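Local coordinates for protein 3-dehydroshikimate dehydratase (Pseudomonas putida, PDB 5HMQ) that converts 3-dehydroshikimate to protocatechuate with loss of water, using a divalent metal ion, in the quinate and shikimate degradation pathways, at residues V10-S13 against E18-E21; G30-E35 against P237-I242; L320-A325 against I524-D529; V589-F594 against F598-I603. All coordinates share one frame; numbering follows the deposited sequence.

Interaction 1: residues V10-S13 against E18-E21; sequences VSLS and EKLE
Lys19 reaches back from its helix to the loop that leads into it and lays its extended chain against Leu12 and Ser13. The tight part is at the lysine's end. NZ donates to Leu12 O at 3.0 Å, coming from above the carbonyl plane, 54° out of it. CE lies almost as close to the same oxygen, and is 3.6 Å from Ser13 C. Nearer the helix the fit eases: Lys19 CG is 4.1 Å from Leu12 CB, alongside rather than pressed in. With CG anti to its carbonyl carbon (chi1 -67°) and every later torsion near 180°, the lysine runs straight from the helix to the loop. Its ammonium group is gripped by more than Leu12: it also donates to Thr9 O and forms a salt bridge with Asp37, which would offset the cost of burying the charge. This is the first beta-alpha unit of the TIM barrel, where residues 10-13 lie in the loop between strand 6-8 and helix 16-25, and the lysine ties the helix to the end of that strand. The contact is looser away from the lysine. On the loop, the CB of Ser13 points away from the helix, while its backbone O accepts a bond from Thr252. On the helix, partly exposed Glu18 turns aside too; its OE1 accepts from Thr15 N, and its side chain packs on Arg253 of the second subunit.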
loop_
_atom_site.group_PDB
_atom_site.type_symbol
_atom_site.label_atom_id
_atom_site.label_comp_id
_atom_site.label_asym_id
_atom_site.label_seq_id
_atom_site.Cartn_x
_atom_site.Cartn_y
_atom_site.Cartn_z
ATOM N N VAL C 10 -1.017 -18.058 0.556
ATOM C CA VAL C 10 -2.066 -17.117 0.184
ATOM C C VAL C 10 -2.046 -15.870 1.064
ATOM O O VAL C 10 -2.658 -14.857 0.714
ATOM C CB VAL C 10 -3.442 -17.819 0.227
ATOM C CG1 VAL C 10 -3.921 -17.989 1.661
ATOM C CG2 VAL C 10 -4.464 -17.065 -0.619
ATOM N N SER C 11 -1.342 -15.914 2.199
ATOM C CA SER C 11 -1.233 -14.762 3.086
ATOM C C SER C 11 -0.268 -13.701 2.575
ATOM O O SER C 11 -0.210 -12.611 3.155
ATOM C CB SER C 11 -0.798 -15.212 4.486
ATOM O OG SER C 11 -1.651 -16.226 4.987
ATOM N N LEU C 12 0.484 -13.988 1.518
ATOM C CA LEU C 12 1.481 -13.077 0.981
ATOM C C LEU C 12 1.206 -12.831 -0.496
ATOM O O LEU C 12 0.392 -13.512 -1.123
ATOM C CB LEU C 12 2.899 -13.633 1.163
ATOM C CG LEU C 12 3.308 -14.110 2.555
ATOM C CD1 LEU C 12 4.692 -14.747 2.512
ATOM C CD2 LEU C 12 3.271 -12.968 3.552
ATOM N N SER C 13 1.877 -11.822 -1.040
ATOM C CA SER C 13 1.897 -11.567 -2.471
ATOM C C SER C 13 3.287 -11.856 -3.023
ATOM O O SER C 13 4.266 -11.956 -2.278
ATOM C CB SER C 13 1.489 -10.122 -2.781
ATOM O OG SER C 13 2.430 -9.202 -2.258
ATOM N N GLU C 18 9.599 -16.028 -4.234
ATOM C CA GLU C 18 9.699 -14.860 -3.363
ATOM C C GLU C 18 8.998 -15.106 -2.033
ATOM O O GLU C 18 9.508 -14.721 -0.973
ATOM C CB GLU C 18 9.112 -13.636 -4.066
ATOM C CG GLU C 18 10.032 -13.017 -5.107
ATOM C CD GLU C 18 9.297 -12.106 -6.074
ATOM O OE1 GLU C 18 8.069 -11.933 -5.918
ATOM O OE2 GLU C 18 9.949 -11.560 -6.992
ATOM N N LYS C 19 7.826 -15.745 -2.069
ATOM C CA LYS C 19 7.112 -16.052 -0.833
ATOM C C LYS C 19 7.912 -17.013 0.037
ATOM O O LYS C 19 8.086 -16.782 1.239
ATOM C CB LYS C 19 5.733 -16.635 -1.146
ATOM C CG LYS C 19 4.769 -15.663 -1.804
ATOM C CD LYS C 19 3.401 -16.300 -2.025
ATOM C CE LYS C 19 2.451 -15.340 -2.728
ATOM N NZ LYS C 19 1.060 -15.875 -2.819
ATOM N N LEU C 20 8.429 -18.091 -0.563
ATOM C CA LEU C 20 9.142 -19.096 0.219
ATOM C C LEU C 20 10.404 -18.518 0.845
ATOM O O LEU C 20 10.737 -18.847 1.990
ATOM C CB LEU C 20 9.490 -20.303 -0.652
ATOM C CG LEU C 20 8.322 -21.088 -1.246
ATOM C CD1 LEU C 20 8.839 -22.155 -2.194
ATOM C CD2 LEU C 20 7.480 -21.705 -0.140
ATOM N N GLU C 21 11.123 -17.656 0.115
ATOM C CA GLU C 21 12.303 -17.029 0.705
ATOM C C GLU C 21 11.924 -16.084 1.834
ATOM O O GLU C 21 12.585 -16.069 2.877
ATOM C CB GLU C 21 13.129 -16.301 -0.357
ATOM C CG GLU C 21 13.832 -17.252 -1.309
ATOM C CD GLU C 21 14.471 -16.520 -2.487
ATOM O OE1 GLU C 21 14.495 -15.275 -2.466
ATOM O OE2 GLU C 21 14.996 -17.191 -3.385
#

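Interaction 2: residues G30-E35 against P237-I242; sequences GVEIFE and PLSLEI. With MG (magnesium ion), chain K.
Ser239 OG donates to Glu32 OE2 across the inside of the barrel. The modelled separation of 2.4 Å is very short for a hydrogen bond, so the exact length is doubtful although the pairing is clear. The serine hydroxyl reaches the carboxylate because OG stands opposite its own backbone N (chi1 -168°). Glu32 comes the other way with an extended chain, its first torsion pulled to -30°, well off a staggered position. Strands 30-34 and 238-240 are the second and eighth of the TIM barrel; strand 6-8 pairs with 30-34 and, in the closed barrel, would lie between the two, so the side chains meet through the interior. With the Ser239 bond on OE2, OE1 of Glu32 accepts from Gln63 NE2 and Gln193 NE2. Gln193 binds the catalytic metal, which places Glu32 in the second shell, where it probably orients Gln193. Two residues along from Ser239, Glu241 enters the first shell itself: its OE1 binds the magnesium ion at 2.1 Å, completing with Glu136, Asp167, Gln193 and waters 1 and 2 a six-ligand site. Its OE2 is not left loose, accepting from water 1 at 2.7 Å and from Gln63 NE2. The amide of Gln63 therefore bridges the two glutamates, whose nearest oxygens, Glu32 OE1 and Glu241 OE2, stay 4.9 Å apart. Farther out, Phe191 of strand 189-194 packs against both Glu32 and Ser239.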
loop_
_atom_site.group_PDB
_atom_site.type_symbol
_atom_site.label_atom_id
_atom_site.label_comp_id
_atom_site.label_asym_id
_atom_site.label_seq_id
_atom_site.Cartn_x
_atom_site.Cartn_y
_atom_site.Cartn_z
ATOM N N GLY C 30 7.564 -23.789 8.735
ATOM C CA GLY C 30 6.798 -24.478 7.720
ATOM C C GLY C 30 6.000 -23.515 6.862
ATOM O O GLY C 30 5.995 -22.304 7.091
ATOM N N VAL C 31 5.336 -24.081 5.858
ATOM C CA VAL C 31 4.533 -23.303 4.922
ATOM C C VAL C 31 3.381 -24.169 4.433
ATOM O O VAL C 31 3.555 -25.361 4.158
ATOM C CB VAL C 31 5.387 -22.784 3.744
ATOM C CG1 VAL C 31 6.176 -23.919 3.106
ATOM C CG2 VAL C 31 4.514 -22.103 2.712
ATOM N N GLU C 32 2.194 -23.571 4.340
ATOM C CA GLU C 32 1.078 -24.187 3.636
ATOM C C GLU C 32 1.156 -23.774 2.173
ATOM O O GLU C 32 1.179 -22.577 1.863
ATOM C CB GLU C 32 -0.274 -23.779 4.223
ATOM C CG GLU C 32 -0.305 -23.471 5.708
ATOM C CD GLU C 32 -1.687 -23.009 6.166
ATOM O OE1 GLU C 32 -2.666 -23.212 5.412
ATOM O OE2 GLU C 32 -1.799 -22.440 7.271
ATOM N N ILE C 33 1.221 -24.756 1.279
ATOM C CA ILE C 33 1.238 -24.484 -0.154
ATOM C C ILE C 33 -0.204 -24.320 -0.621
ATOM O O ILE C 33 -0.976 -25.282 -0.640
ATOM C CB ILE C 33 1.959 -25.586 -0.935
ATOM C CG1 ILE C 33 3.451 -25.578 -0.602
ATOM C CG2 ILE C 33 1.756 -25.397 -2.427
ATOM C CD1 ILE C 33 4.193 -24.375 -1.147
ATOM N N PHE C 34 -0.573 -23.095 -0.981
ATOM C CA PHE C 34 -1.870 -22.827 -1.583
ATOM C C PHE C 34 -1.825 -23.268 -3.040
ATOM O O PHE C 34 -0.908 -22.892 -3.775
ATOM C CB PHE C 34 -2.197 -21.336 -1.465
ATOM C CG PHE C 34 -3.629 -20.986 -1.772
ATOM C CD1 PHE C 34 -4.652 -21.381 -0.926
ATOM C CD2 PHE C 34 -3.946 -20.229 -2.890
ATOM C CE1 PHE C 34 -5.968 -21.048 -1.200
ATOM C CE2 PHE C 34 -5.259 -19.891 -3.171
ATOM C CZ PHE C 34 -6.272 -20.301 -2.324
ATOM N N GLU C 35 -2.793 -24.095 -3.447
ATOM C CA GLU C 35 -2.704 -24.747 -4.752
ATOM C C GLU C 35 -2.628 -23.735 -5.888
ATOM O O GLU C 35 -1.915 -23.955 -6.875
ATOM C CB GLU C 35 -3.896 -25.680 -4.970
ATOM C CG GLU C 35 -3.815 -26.424 -6.295
ATOM C CD GLU C 35 -4.891 -27.472 -6.458
ATOM O OE1 GLU C 35 -5.962 -27.329 -5.832
ATOM O OE2 GLU C 35 -4.665 -28.436 -7.221
ATOM N N PRO C 237 1.466 -28.201 14.203
ATOM C CA PRO C 237 1.775 -26.901 13.595
ATOM C C PRO C 237 0.804 -25.815 14.038
ATOM O O PRO C 237 -0.391 -26.054 14.227
ATOM C CB PRO C 237 1.660 -27.176 12.090
ATOM C CG PRO C 237 1.792 -28.660 11.955
ATOM C CD PRO C 237 1.164 -29.225 13.191
ATOM N N LEU C 238 1.347 -24.607 14.208
ATOM C CA LEU C 238 0.573 -23.394 14.470
ATOM C C LEU C 238 0.782 -22.439 13.303
ATOM O O LEU C 238 1.900 -21.961 13.090
ATOM C CB LEU C 238 0.994 -22.735 15.782
ATOM C CG LEU C 238 0.256 -21.442 16.129
ATOM C CD1 LEU C 238 -1.191 -21.707 16.513
ATOM C CD2 LEU C 238 0.998 -20.674 17.211
ATOM N N SER C 239 -0.288 -22.143 12.565
ATOM C CA SER C 239 -0.147 -21.506 11.264
ATOM C C SER C 239 -1.000 -20.245 11.174
ATOM O O SER C 239 -1.761 -19.899 12.085
ATOM C CB SER C 239 -0.518 -22.470 10.134
ATOM O OG SER C 239 -0.113 -21.950 8.878
ATOM N N LEU C 240 -0.853 -19.563 10.040
ATOM C CA LEU C 240 -1.529 -18.307 9.738
ATOM C C LEU C 240 -2.150 -18.417 8.355
ATOM O O LEU C 240 -1.487 -18.861 7.413
ATOM C CB LEU C 240 -0.553 -17.130 9.772
ATOM C CG LEU C 240 0.147 -16.847 11.097
ATOM C CD1 LEU C 240 1.323 -15.928 10.864
ATOM C CD2 LEU C 240 -0.822 -16.240 12.082
ATOM N N GLU C 241 -3.406 -17.996 8.221
ATOM C CA GLU C 241 -4.083 -18.011 6.923
ATOM C C GLU C 241 -4.810 -16.681 6.749
ATOM O O GLU C 241 -5.873 -16.461 7.340
ATOM C CB GLU C 241 -5.042 -19.190 6.786
ATOM C CG GLU C 241 -5.597 -19.333 5.371
ATOM C CD GLU C 241 -6.735 -20.326 5.272
ATOM O OE1 GLU C 241 -7.509 -20.449 6.245
ATOM O OE2 GLU C 241 -6.859 -20.981 4.215
ATOM N N ILE C 242 -4.230 -15.806 5.930
ATOM C CA ILE C 242 -4.851 -14.564 5.497
ATOM C C ILE C 242 -5.031 -14.647 3.991
ATOM O O ILE C 242 -4.258 -15.317 3.300
ATOM C CB ILE C 242 -3.962 -13.355 5.874
ATOM C CG1 ILE C 242 -3.702 -13.331 7.375
ATOM C CG2 ILE C 242 -4.566 -12.034 5.400
ATOM C CD1 ILE C 242 -4.937 -13.463 8.204
HETATM MG MG MG K . -8.844 -21.921 6.864
HETATM O O HOH W 1 -8.252 -23.010 5.259
HETATM O O HOH W 2 -10.263 -21.180 5.700
#

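Interaction 3: residues L320-A325 against I524-D529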
loop_
_atom_site.group_PDB
_atom_site.type_symbol
_atom_site.label_atom_id
_atom_site.label_comp_id
_atom_site.label_asym_id
_atom_site.label_seq_id
_atom_site.Cartn_x
_atom_site.Cartn_y
_atom_site.Cartn_z
ATOM N N LEU C 320 2.378 29.021 23.114
ATOM C CA LEU C 320 1.644 28.007 23.865
ATOM C C LEU C 320 2.130 27.852 25.304
ATOM O O LEU C 320 1.646 26.964 26.015
ATOM C CB LEU C 320 1.725 26.655 23.146
ATOM C CG LEU C 320 0.772 26.506 21.962
ATOM C CD1 LEU C 320 1.225 25.373 21.042
ATOM C CD2 LEU C 320 -0.658 26.258 22.465
ATOM N N GLY C 321 3.063 28.689 25.749
ATOM C CA GLY C 321 3.468 28.723 27.137
ATOM C C GLY C 321 4.785 28.060 27.464
ATOM O O GLY C 321 5.134 27.980 28.647
ATOM N N PHE C 322 5.522 27.577 26.468
ATOM C CA PHE C 322 6.780 26.895 26.729
ATOM C C PHE C 322 7.899 27.907 26.943
ATOM O O PHE C 322 7.927 28.968 26.313
ATOM C CB PHE C 322 7.134 25.952 25.578
ATOM C CG PHE C 322 6.279 24.718 25.520
ATOM C CD1 PHE C 322 5.053 24.740 24.876
ATOM C CD2 PHE C 322 6.697 23.538 26.113
ATOM C CE1 PHE C 322 4.262 23.609 24.826
ATOM C CE2 PHE C 322 5.909 22.404 26.064
ATOM C CZ PHE C 322 4.690 22.439 25.420
ATOM N N ALA C 323 8.815 27.576 27.847
ATOM C CA ALA C 323 9.990 28.391 28.113
ATOM C C ALA C 323 11.195 27.830 27.374
ATOM O O ALA C 323 11.330 26.613 27.219
ATOM C CB ALA C 323 10.287 28.454 29.612
ATOM N N GLU C 324 12.061 28.722 26.904
ATOM C CA GLU C 324 13.333 28.316 26.314
ATOM C C GLU C 324 14.239 27.813 27.428
ATOM O O GLU C 324 14.899 28.599 28.110
ATOM C CB GLU C 324 13.976 29.479 25.569
ATOM C CG GLU C 324 13.136 30.044 24.442
ATOM C CD GLU C 324 13.897 31.046 23.599
ATOM O OE1 GLU C 324 14.649 30.615 22.700
ATOM O OE2 GLU C 324 13.743 32.264 23.834
ATOM N N ALA C 325 14.295 26.496 27.606
ATOM C CA ALA C 325 15.044 25.947 28.727
ATOM C C ALA C 325 16.545 25.934 28.481
ATOM O O ALA C 325 17.304 25.686 29.422
ATOM C CB ALA C 325 14.562 24.528 29.041
ATOM N N ILE C 524 -0.838 16.710 18.850
ATOM C CA ILE C 524 -0.311 16.496 20.192
ATOM C C ILE C 524 -1.218 17.231 21.168
ATOM O O ILE C 524 -1.539 18.407 20.957
ATOM C CB ILE C 524 1.146 16.980 20.317
ATOM C CG1 ILE C 524 2.021 16.303 19.259
ATOM C CG2 ILE C 524 1.685 16.707 21.712
ATOM C CD1 ILE C 524 3.245 17.103 18.880
ATOM N N ALA C 525 -1.631 16.543 22.227
ATOM C CA ALA C 525 -2.611 17.068 23.167
ATOM C C ALA C 525 -1.978 17.251 24.538
ATOM O O ALA C 525 -1.406 16.307 25.096
ATOM C CB ALA C 525 -3.823 16.141 23.265
ATOM N N PHE C 526 -2.085 18.464 25.072
ATOM C CA PHE C 526 -1.629 18.786 26.416
ATOM C C PHE C 526 -2.833 19.038 27.315
ATOM O O PHE C 526 -3.849 19.582 26.870
ATOM C CB PHE C 526 -0.722 20.018 26.410
ATOM C CG PHE C 526 0.326 19.999 25.331
ATOM C CD1 PHE C 526 1.401 19.127 25.401
ATOM C CD2 PHE C 526 0.245 20.869 24.256
ATOM C CE1 PHE C 526 2.367 19.114 24.415
ATOM C CE2 PHE C 526 1.210 20.864 23.266
ATOM C CZ PHE C 526 2.272 19.986 23.345
ATOM N N ASP C 527 -2.722 18.650 28.580
ATOM C CA ASP C 527 -3.793 18.880 29.535
ATOM C C ASP C 527 -3.453 20.063 30.436
ATOM O O ASP C 527 -2.306 20.514 30.508
ATOM C CB ASP C 527 -4.074 17.621 30.369
ATOM C CG ASP C 527 -2.958 17.291 31.354
ATOM O OD1 ASP C 527 -1.834 17.820 31.215
ATOM O OD2 ASP C 527 -3.208 16.478 32.270
ATOM N N CYS C 528 -4.477 20.570 31.117
ATOM C CA CYS C 528 -4.320 21.704 32.013
ATOM C C CYS C 528 -5.409 21.637 33.071
ATOM O O CYS C 528 -6.337 20.830 32.986
ATOM C CB CYS C 528 -4.385 23.035 31.258
ATOM S SG CYS C 528 -6.001 23.388 30.525
ATOM N N ASP C 529 -5.283 22.497 34.082
ATOM C CA ASP C 529 -6.283 22.538 35.144
ATOM C C ASP C 529 -7.476 23.409 34.768
ATOM O O ASP C 529 -8.616 23.082 35.110
ATOM C CB ASP C 529 -5.652 23.041 36.442
ATOM C CG ASP C 529 -4.624 22.079 37.000
ATOM O OD1 ASP C 529 -4.781 20.857 36.792
ATOM O OD2 ASP C 529 -3.657 22.545 37.640
#
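Phe322 and Phe526 meet in a T-shaped (edge-to-face) pair that joins the two vicinal-oxygen-chelate modules of the C-terminal, dioxygenase-like half. Phe526 has the larger share of surface buried here and offers a ring face; Phe322 offers an edge. The planes stand 67° apart with centroids separated by 5.6 Å, a somewhat tilted T. Phe526 sits on strand 520-528 of the second module, its CB directed at the other segment. Phe322 starts less favourably, since its CB points across rather than at its partner, but with CG anti to the carbonyl carbon (chi1 -73°) the ring tip is brought over. Just before it, Gly321 ends helix 307-319 in a Schellman motif and takes a positive phi, turning the chain toward strand 323-328. The contact is wholly apolar and lies among more of the same: Leu336, Ile341 and Ile343 pack on Phe322, while Leu440, Ile443 and again Ile341 pack on Phe526, so Ile341 touches both rings. Leu320, just past the helix, contributes less, its CD1 staying 5.0 Å from Phe526 CE2 while the side chain rests on Ile602. The Phe526 side chain is about 10 Å from the bound magnesium ion. The closest approach is made by a single atom: Phe322 CZ lies over the phenyl face displaced toward its rim, 4.0 Å from Phe526 CZ.

Interaction 4: residues V589-F594 against F598-I603. With MG (magnesium ion), chain L.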
loop_
_atom_site.group_PDB
_atom_site.type_symbol
_atom_site.label_atom_id
_atom_site.label_comp_id
_atom_site.label_asym_id
_atom_site.label_seq_id
_atom_site.Cartn_x
_atom_site.Cartn_y
_atom_site.Cartn_z
ATOM N N VAL C 589 -9.687 22.571 23.124
ATOM C CA VAL C 589 -9.583 23.469 21.984
ATOM C C VAL C 589 -8.465 22.972 21.077
ATOM O O VAL C 589 -7.570 22.236 21.499
ATOM C CB VAL C 589 -9.319 24.932 22.401
ATOM C CG1 VAL C 589 -10.490 25.482 23.195
ATOM C CG2 VAL C 589 -8.023 25.034 23.196
ATOM N N TYR C 590 -8.525 23.389 19.815
ATOM C CA TYR C 590 -7.532 23.011 18.823
ATOM C C TYR C 590 -6.897 24.248 18.204
ATOM O O TYR C 590 -7.542 25.290 18.057
ATOM C CB TYR C 590 -8.151 22.150 17.714
ATOM C CG TYR C 590 -8.734 20.838 18.189
ATOM C CD1 TYR C 590 -7.913 19.751 18.449
ATOM C CD2 TYR C 590 -10.102 20.682 18.363
ATOM C CE1 TYR C 590 -8.434 18.546 18.873
ATOM C CE2 TYR C 590 -10.634 19.477 18.791
ATOM C CZ TYR C 590 -9.791 18.414 19.045
ATOM O OH TYR C 590 -10.305 17.210 19.470
ATOM N N THR C 591 -5.625 24.121 17.843
ATOM C CA THR C 591 -4.958 25.120 17.025
ATOM C C THR C 591 -5.091 24.757 15.549
ATOM O O THR C 591 -5.452 23.636 15.187
ATOM C CB THR C 591 -3.478 25.237 17.397
ATOM O OG1 THR C 591 -2.756 24.131 16.838
ATOM C CG2 THR C 591 -3.301 25.233 18.902
ATOM N N GLU C 592 -4.784 25.721 14.689
ATOM C CA GLU C 592 -4.630 25.419 13.280
ATOM C C GLU C 592 -3.401 24.535 13.089
ATOM O O GLU C 592 -2.521 24.489 13.951
ATOM C CB GLU C 592 -4.489 26.703 12.465
ATOM C CG GLU C 592 -5.733 27.571 12.444
ATOM C CD GLU C 592 -5.525 28.859 11.671
ATOM O OE1 GLU C 592 -4.370 29.327 11.593
ATOM O OE2 GLU C 592 -6.518 29.408 11.147
ATOM N N PRO C 593 -3.326 23.807 11.976
ATOM C CA PRO C 593 -2.133 22.991 11.722
ATOM C C PRO C 593 -0.892 23.860 11.587
ATOM O O PRO C 593 -0.926 24.934 10.984
ATOM C CB PRO C 593 -2.465 22.273 10.408
ATOM C CG PRO C 593 -3.952 22.280 10.338
ATOM C CD PRO C 593 -4.378 23.566 10.973
ATOM N N PHE C 594 0.210 23.389 12.168
ATOM C CA PHE C 594 1.500 24.046 11.994
ATOM C C PHE C 594 2.028 23.718 10.604
ATOM O O PHE C 594 2.495 22.600 10.357
ATOM C CB PHE C 594 2.488 23.607 13.073
ATOM C CG PHE C 594 3.892 24.103 12.844
ATOM C CD1 PHE C 594 4.248 25.398 13.186
ATOM C CD2 PHE C 594 4.854 23.273 12.291
ATOM C CE1 PHE C 594 5.537 25.855 12.975
ATOM C CE2 PHE C 594 6.142 23.723 12.080
ATOM C CZ PHE C 594 6.484 25.016 12.421
ATOM N N PHE C 598 0.999 18.786 11.636
ATOM C CA PHE C 598 0.382 18.545 12.929
ATOM C C PHE C 598 -0.177 19.833 13.516
ATOM O O PHE C 598 0.312 20.934 13.247
ATOM C CB PHE C 598 1.401 17.936 13.893
ATOM C CG PHE C 598 2.727 18.650 13.905
ATOM C CD1 PHE C 598 2.929 19.762 14.707
ATOM C CD2 PHE C 598 3.773 18.204 13.113
ATOM C CE1 PHE C 598 4.148 20.418 14.716
ATOM C CE2 PHE C 598 4.993 18.854 13.116
ATOM C CZ PHE C 598 5.181 19.962 13.919
ATOM N N PHE C 599 -1.220 19.683 14.325
ATOM C CA PHE C 599 -1.760 20.767 15.128
ATOM C C PHE C 599 -1.671 20.375 16.597
ATOM O O PHE C 599 -1.270 19.263 16.942
ATOM C CB PHE C 599 -3.209 21.099 14.730
ATOM C CG PHE C 599 -4.158 19.935 14.826
ATOM C CD1 PHE C 599 -4.306 19.052 13.767
ATOM C CD2 PHE C 599 -4.935 19.748 15.959
ATOM C CE1 PHE C 599 -5.187 17.987 13.846
ATOM C CE2 PHE C 599 -5.823 18.689 16.043
ATOM C CZ PHE C 599 -5.948 17.807 14.986
ATOM N N PHE C 600 -2.033 21.309 17.469
ATOM C CA PHE C 600 -1.965 21.079 18.902
ATOM C C PHE C 600 -3.359 21.135 19.510
ATOM O O PHE C 600 -4.292 21.702 18.935
ATOM C CB PHE C 600 -1.049 22.097 19.589
ATOM C CG PHE C 600 0.391 21.981 19.180
ATOM C CD1 PHE C 600 0.882 22.716 18.117
ATOM C CD2 PHE C 600 1.249 21.131 19.856
ATOM C CE1 PHE C 600 2.207 22.610 17.738
ATOM C CE2 PHE C 600 2.576 21.021 19.480
ATOM C CZ PHE C 600 3.054 21.761 18.420
ATOM N N GLU C 601 -3.485 20.531 20.689
ATOM C CA GLU C 601 -4.745 20.460 21.407
ATOM C C GLU C 601 -4.483 20.696 22.885
ATOM O O GLU C 601 -3.504 20.186 23.438
ATOM C CB GLU C 601 -5.430 19.100 21.203
ATOM C CG GLU C 601 -6.715 18.922 21.997
ATOM C CD GLU C 601 -7.324 17.544 21.825
ATOM O OE1 GLU C 601 -6.632 16.650 21.293
ATOM O OE2 GLU C 601 -8.494 17.351 22.223
ATOM N N ILE C 602 -5.350 21.487 23.513
ATOM C CA ILE C 602 -5.330 21.724 24.951
ATOM C C ILE C 602 -6.636 21.203 25.526
ATOM O O ILE C 602 -7.714 21.562 25.040
ATOM C CB ILE C 602 -5.144 23.216 25.282
ATOM C CG1 ILE C 602 -3.836 23.739 24.687
ATOM C CG2 ILE C 602 -5.215 23.446 26.784
ATOM C CD1 ILE C 602 -3.700 25.244 24.729
ATOM N N ILE C 603 -6.543 20.352 26.550
ATOM C CA ILE C 603 -7.710 19.691 27.117
ATOM C C ILE C 603 -7.754 19.909 28.624
ATOM O O ILE C 603 -6.738 20.160 29.275
ATOM C CB ILE C 603 -7.741 18.176 26.808
ATOM C CG1 ILE C 603 -6.686 17.441 27.634
ATOM C CG2 ILE C 603 -7.525 17.918 25.333
ATOM C CD1 ILE C 603 -6.904 15.948 27.705
HETATM MG MG MG L . -7.121 14.504 20.652
HETATM O O HOH W 3 -8.488 15.048 19.194
HETATM O O HOH W 4 -8.701 14.561 21.991
HETATM O O HOH W 5 -7.628 12.298 19.942
#
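Tyr590 lies alongside Glu601 on one face of a beta hairpin, pointing the same way, and can be followed from CB to its hydroxyl. Its CB passes 4.1 Å from Phe600 O. At the ring, CD1 is 3.4 Å from Phe599 CE2 on one side and also borders Glu601 CB. CE1 comes within 3.3 Å of Glu601 CD, with ring and carboxylate planes 36° apart. The hydroxyl ends 2.8 Å from water 3, a ligand of the magnesium ion. Glu601 OE1 binds that ion directly at 2.3 Å, with His445 and His523 making up a facial triad of two histidines and one carboxylate, as in 4-hydroxyphenylpyruvate dioxygenase, although this domain shows no such dioxygenase activity. Glu601 OE2 is held by His588 ND1 and water 4. The backbones run antiparallel: Val589 and Ile602 form a hydrogen-bonded pair, Tyr590 and Glu601 a non-hydrogen-bonded one. At Thr591 the ladder changes. Its N still donates to Phe600 O at 3.0 Å, nearly straight (172° at the hydrogen), but Phe600 N donates to the side-chain OG1 instead of a carbonyl. OG1 can take that place because it lies between the backbone N and carbonyl carbon (chi1 77°), and it passes its own hydrogen to Glu592 O. Closer to the turn, Phe594 N donates to Phe598 O at 2.7 Å. Strand 520-528 flanks strand 599-606, helix 617-625 packs on Tyr590, Pro593 and Phe599, and helix 307-319 on Thr591, Phe594 and Phe598.

Overall arrangement
The contacts form two pairs, one in each half of the chain. Interactions 1 and 2 belong to the TIM barrel, centres 10 Å apart, and join where Ser11 OG approaches Ile242 N at 2.8 Å, next to the metal ligand Glu241; the side chain of Leu12 is about 11 Å from that of Glu241. Interactions 3 and 4, centres 12 Å apart, both reach one sheet of the C-terminal half, through neighbouring strands 520-528 and 599-606: Phe526 N lies 2.8 Å from Glu601 O, so the strand carrying the interface phenylalanine runs beside the one supplying a ligand to the second magnesium. Centres of interactions 2 and 4, the two metal-holding contacts, are 46 Å apart, on opposite sides of the chain's centre.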